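Local structure of transmembrane oligosaccharyl transferase (Archaeoglobus fulgidus, 3WAJ) at residues A[507-512]-A[830-835]; A[35-40]-A[109-114]. The protein is a membrane-embedded enzyme of the archaeal AglB/STT3 family, joining an N-terminal transmembrane helical region to a large C-terminal part of mixed helices and sheets. One frame throughout, in Å; residues are numbered along the deposited sequence.

Interaction 1: A[507-512]-A[830-835]; sequences LTWMRE and SDYPVK
CD1 and CE1 of Tyr832 come to CH2 of the Trp509 indole: CD1 lies 3.9 Å from Trp509 CH2, and CE1 4.0 Å from the same atom. CD1 approaches the indole edge near its plane, with the two side chains crossing at about a right angle, so this is edge contact of the tryptophan and not a stack. The indole instead stacks with Tyr697 of strand 693-698. Trp509 leaves the helix toward the loop, chi1 near -179° swinging the indole away from its own amide nitrogen. The phenol oxygen of Tyr832 serves another partner, Tyr607 OH, which ties down the far end of the ring. Next along the chain, Pro833 sets its CD at the indole edge, 3.7 Å from Trp509 CZ2, while its CG, displaced from the indole plane, lies 4.1 Å from Trp509 NE1. Lys835 then folds back, NZ donating to Tyr832 O at 2.8 Å with a C=O...N angle of 132°, from 47° above the carbonyl plane; this bond ties the Lys835 side chain back to the Tyr832 carbonyl. The arrangement is consistent with an interface between core and peripheral regions, helix 501-513 meeting the loop before strand 835-844 of an antiparallel sheet.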
# COMPACT_ATOMS: atom_id res chain seq x y z
N LEU A 507 -10.11 -11.45 -11.28
CA LEU A 507 -10.63 -10.11 -11.56
C LEU A 507 -10.96 -9.88 -13.04
O LEU A 507 -11.99 -9.28 -13.34
CB LEU A 507 -9.69 -9.04 -11.01
CG LEU A 507 -9.55 -9.27 -9.51
CD1 LEU A 507 -8.50 -8.35 -8.91
CD2 LEU A 507 -10.91 -9.08 -8.85
N THR A 508 -10.10 -10.35 -13.95
CA THR A 508 -10.45 -10.25 -15.38
C THR A 508 -11.71 -11.05 -15.64
O THR A 508 -12.57 -10.63 -16.41
CB THR A 508 -9.35 -10.72 -16.36
OG1 THR A 508 -8.96 -12.05 -16.04
CG2 THR A 508 -8.14 -9.79 -16.31
N TRP A 509 -11.82 -12.20 -14.99
CA TRP A 509 -13.05 -12.99 -15.09
C TRP A 509 -14.25 -12.17 -14.63
O TRP A 509 -15.27 -12.12 -15.32
CB TRP A 509 -12.95 -14.27 -14.25
CG TRP A 509 -14.19 -15.12 -14.36
CD1 TRP A 509 -14.44 -16.10 -15.29
CD2 TRP A 509 -15.36 -15.05 -13.52
NE1 TRP A 509 -15.69 -16.63 -15.08
CE2 TRP A 509 -16.28 -16.02 -14.00
CE3 TRP A 509 -15.73 -14.27 -12.41
CZ2 TRP A 509 -17.54 -16.23 -13.41
CZ3 TRP A 509 -16.97 -14.48 -11.82
CH2 TRP A 509 -17.87 -15.45 -12.32
N MET A 510 -14.12 -11.54 -13.47
CA MET A 510 -15.19 -10.73 -12.90
C MET A 510 -15.63 -9.64 -13.87
O MET A 510 -16.84 -9.43 -14.07
CB MET A 510 -14.77 -10.11 -11.55
CG MET A 510 -15.80 -9.13 -11.00
SD MET A 510 -15.46 -8.57 -9.33
CE MET A 510 -15.97 -9.97 -8.33
N ARG A 511 -14.66 -8.98 -14.50
CA ARG A 511 -14.96 -7.89 -15.44
C ARG A 511 -15.86 -8.36 -16.57
O ARG A 511 -16.70 -7.61 -17.07
CB ARG A 511 -13.66 -7.30 -16.01
CG ARG A 511 -13.85 -6.29 -17.16
CD ARG A 511 -12.53 -5.62 -17.54
NE ARG A 511 -12.65 -4.61 -18.59
CZ ARG A 511 -11.65 -3.84 -19.03
NH1 ARG A 511 -10.45 -3.96 -18.51
NH2 ARG A 511 -11.88 -2.95 -19.98
N GLU A 512 -15.69 -9.62 -16.94
CA GLU A 512 -16.35 -10.17 -18.12
C GLU A 512 -17.67 -10.86 -17.79
O GLU A 512 -18.56 -10.94 -18.63
CB GLU A 512 -15.39 -11.14 -18.84
CG GLU A 512 -15.96 -11.77 -20.12
CD GLU A 512 -16.16 -10.78 -21.26
OE1 GLU A 512 -15.57 -9.67 -21.22
OE2 GLU A 512 -16.92 -11.10 -22.21
N SER A 830 -28.04 -21.16 -13.84
CA SER A 830 -27.21 -19.96 -13.85
C SER A 830 -26.02 -20.13 -14.80
O SER A 830 -25.53 -21.24 -15.02
CB SER A 830 -26.75 -19.58 -12.44
OG SER A 830 -25.91 -20.58 -11.90
N ASP A 831 -25.56 -19.03 -15.38
CA ASP A 831 -24.47 -19.12 -16.35
C ASP A 831 -23.08 -19.16 -15.71
O ASP A 831 -22.06 -19.05 -16.38
CB ASP A 831 -24.60 -17.99 -17.39
CG ASP A 831 -25.71 -18.26 -18.40
OD1 ASP A 831 -26.58 -19.12 -18.13
OD2 ASP A 831 -25.73 -17.61 -19.47
N TYR A 832 -23.07 -19.37 -14.39
CA TYR A 832 -21.83 -19.42 -13.64
C TYR A 832 -21.15 -20.79 -13.71
O TYR A 832 -21.83 -21.83 -13.69
CB TYR A 832 -22.10 -18.99 -12.20
CG TYR A 832 -22.42 -17.50 -12.07
CD1 TYR A 832 -21.59 -16.55 -12.65
CD2 TYR A 832 -23.54 -17.06 -11.38
CE1 TYR A 832 -21.86 -15.19 -12.53
CE2 TYR A 832 -23.83 -15.70 -11.26
CZ TYR A 832 -22.98 -14.77 -11.83
OH TYR A 832 -23.25 -13.41 -11.72
N PRO A 833 -19.81 -20.79 -13.84
CA PRO A 833 -18.96 -21.99 -13.93
C PRO A 833 -18.93 -22.82 -12.65
O PRO A 833 -18.55 -23.99 -12.70
CB PRO A 833 -17.56 -21.42 -14.23
CG PRO A 833 -17.61 -19.98 -13.82
CD PRO A 833 -19.04 -19.54 -14.00
N VAL A 834 -19.30 -22.23 -11.52
CA VAL A 834 -19.53 -23.03 -10.32
C VAL A 834 -21.01 -23.37 -10.30
O VAL A 834 -21.85 -22.47 -10.22
CB VAL A 834 -19.16 -22.27 -9.03
CG1 VAL A 834 -19.66 -23.03 -7.81
CG2 VAL A 834 -17.66 -22.04 -8.95
N LYS A 835 -21.34 -24.66 -10.39
CA LYS A 835 -22.75 -25.07 -10.41
C LYS A 835 -23.07 -26.28 -9.52
O LYS A 835 -22.19 -27.09 -9.21
CB LYS A 835 -23.29 -25.28 -11.85
CG LYS A 835 -22.38 -26.00 -12.82
CD LYS A 835 -21.97 -25.09 -13.99
CE LYS A 835 -23.16 -24.64 -14.84
NZ LYS A 835 -22.85 -23.50 -15.76

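Interaction 2: A[35-40]-A[109-114]; sequences SVFTWT and LAFIPA
Phe37 and Phe111 meet through the ends of their rings, Phe37 CZ lying 4.0 Å from Phe111 CE2 and 4.1 Å from Phe111 CZ. The two side chains cross at about a right angle. Both use the same first rotamer, CG anti to the carbonyl carbon (chi1 -56° in Phe37, -73° in Phe111), and in each case the ring reaches across although the CB itself is not directed at the partner segment. In Val36 it is CG1, the branch anti to the backbone N (chi1 178°), that makes the contact. That one methyl does two jobs, reaching Ala110 CB at 4.1 Å and sitting 4.1 Å above the centre of the Phe37 ring, so Phe37 is backed on one face by its own neighbour. Leu157 touches both Val36 and Phe37, while Ile29 of helix 19-30 lies against Phe111. The backbone of Ala110 also bonds to that of Gly158. Every atom pair in contact across 35-40 and 109-114 is carbon to carbon, which is consistent with cohesion by dispersion and, around the buried Val36 and Ala110 pair, exclusion of water, with orientation probably owed more to shape and rotamer than to directional bonds.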
# COMPACT_ATOMS: atom_id res chain seq x y z
N SER A 35 9.59 -10.66 -13.75
CA SER A 35 8.51 -10.55 -12.77
C SER A 35 7.44 -9.55 -13.23
O SER A 35 6.27 -9.67 -12.87
CB SER A 35 9.04 -10.14 -11.39
OG SER A 35 10.13 -10.93 -11.00
N VAL A 36 7.85 -8.57 -14.03
CA VAL A 36 6.95 -7.57 -14.57
C VAL A 36 6.34 -8.03 -15.89
O VAL A 36 5.13 -7.92 -16.12
CB VAL A 36 7.67 -6.22 -14.73
CG1 VAL A 36 6.73 -5.17 -15.34
CG2 VAL A 36 8.22 -5.74 -13.37
N PHE A 37 7.18 -8.57 -16.77
CA PHE A 37 6.65 -9.08 -18.04
C PHE A 37 6.44 -10.59 -18.01
O PHE A 37 7.26 -11.35 -18.52
CB PHE A 37 7.50 -8.60 -19.22
CG PHE A 37 7.64 -7.11 -19.28
CD1 PHE A 37 6.57 -6.32 -19.71
CD2 PHE A 37 8.80 -6.48 -18.85
CE1 PHE A 37 6.66 -4.93 -19.73
CE2 PHE A 37 8.91 -5.08 -18.88
CZ PHE A 37 7.84 -4.31 -19.32
N THR A 38 5.32 -11.00 -17.41
CA THR A 38 4.95 -12.40 -17.29
C THR A 38 3.66 -12.65 -18.05
O THR A 38 3.46 -12.10 -19.14
CB THR A 38 4.64 -12.79 -15.85
OG1 THR A 38 5.07 -11.75 -14.96
CG2 THR A 38 5.28 -14.12 -15.49
N TRP A 39 2.78 -13.43 -17.43
CA TRP A 39 1.52 -13.81 -18.04
C TRP A 39 0.67 -12.59 -18.40
O TRP A 39 -0.21 -12.68 -19.25
CB TRP A 39 0.75 -14.78 -17.13
CG TRP A 39 1.06 -14.58 -15.68
CD1 TRP A 39 2.01 -15.24 -14.95
CD2 TRP A 39 0.43 -13.66 -14.79
NE1 TRP A 39 2.00 -14.78 -13.65
CE2 TRP A 39 1.04 -13.81 -13.52
CE3 TRP A 39 -0.59 -12.71 -14.93
CZ2 TRP A 39 0.67 -13.04 -12.40
CZ3 TRP A 39 -0.97 -11.96 -13.83
CH2 TRP A 39 -0.34 -12.12 -12.58
N THR A 40 0.95 -11.45 -17.76
CA THR A 40 0.41 -10.16 -18.17
C THR A 40 1.49 -9.13 -17.89
O THR A 40 2.55 -9.50 -17.38
CB THR A 40 -0.86 -9.80 -17.36
OG1 THR A 40 -1.61 -8.79 -18.04
CG2 THR A 40 -0.47 -9.29 -15.97
N LEU A 109 4.04 2.69 -18.31
CA LEU A 109 4.05 3.11 -16.91
C LEU A 109 5.08 2.34 -16.10
O LEU A 109 5.68 2.90 -15.19
CB LEU A 109 2.67 2.94 -16.27
CG LEU A 109 1.57 3.72 -16.97
CD1 LEU A 109 0.27 3.63 -16.18
CD2 LEU A 109 2.00 5.19 -17.18
N ALA A 110 5.30 1.07 -16.43
CA ALA A 110 6.27 0.22 -15.72
C ALA A 110 7.68 0.81 -15.72
O ALA A 110 8.42 0.67 -14.74
CB ALA A 110 6.29 -1.20 -16.30
N PHE A 111 8.07 1.44 -16.82
CA PHE A 111 9.42 1.99 -16.94
C PHE A 111 9.63 3.28 -16.17
O PHE A 111 10.75 3.61 -15.82
CB PHE A 111 9.77 2.22 -18.41
CG PHE A 111 10.03 0.95 -19.14
CD1 PHE A 111 11.25 0.31 -19.01
CD2 PHE A 111 9.05 0.39 -19.95
CE1 PHE A 111 11.49 -0.88 -19.69
CE2 PHE A 111 9.29 -0.80 -20.63
CZ PHE A 111 10.50 -1.44 -20.50
N ILE A 112 8.55 4.01 -15.93
CA ILE A 112 8.63 5.32 -15.31
C ILE A 112 9.37 5.38 -13.96
O ILE A 112 10.20 6.28 -13.76
CB ILE A 112 7.24 5.99 -15.24
CG1 ILE A 112 6.84 6.40 -16.66
CG2 ILE A 112 7.23 7.21 -14.29
CD1 ILE A 112 5.42 6.92 -16.79
N PRO A 113 9.08 4.45 -13.02
CA PRO A 113 9.83 4.56 -11.76
C PRO A 113 11.28 4.16 -11.91
O PRO A 113 12.16 4.70 -11.22
CB PRO A 113 9.09 3.58 -10.83
CG PRO A 113 8.39 2.61 -11.77
CD PRO A 113 8.01 3.44 -12.96
N ALA A 114 11.55 3.20 -12.80
CA ALA A 114 12.94 2.82 -13.09
C ALA A 114 13.71 4.00 -13.64
O ALA A 114 14.82 4.28 -13.21
CB ALA A 114 12.99 1.65 -14.06

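Overall arrangement
The two contacts bury similar areas, 113 and 119 Å², but differ in depth. Interaction 1 is a surface contact about 28 Å from the centre of the chain; interaction 2 is partly buried, about 17 Å from it, with Val36 and Ala110 buried. Both are apolar across the segments, yet interaction 1 relies on one indole against a tyrosine and a proline, whereas interaction 2 combines a phenylalanine pair with a small aliphatic pair. They hold different elements and do not touch, their centres being about 27 Å apart and their nearest atoms about 7 Å. Helix 501-513 nevertheless relates them: it carries Trp509, and its Tyr504 makes a weak hydrogen bond to Thr40.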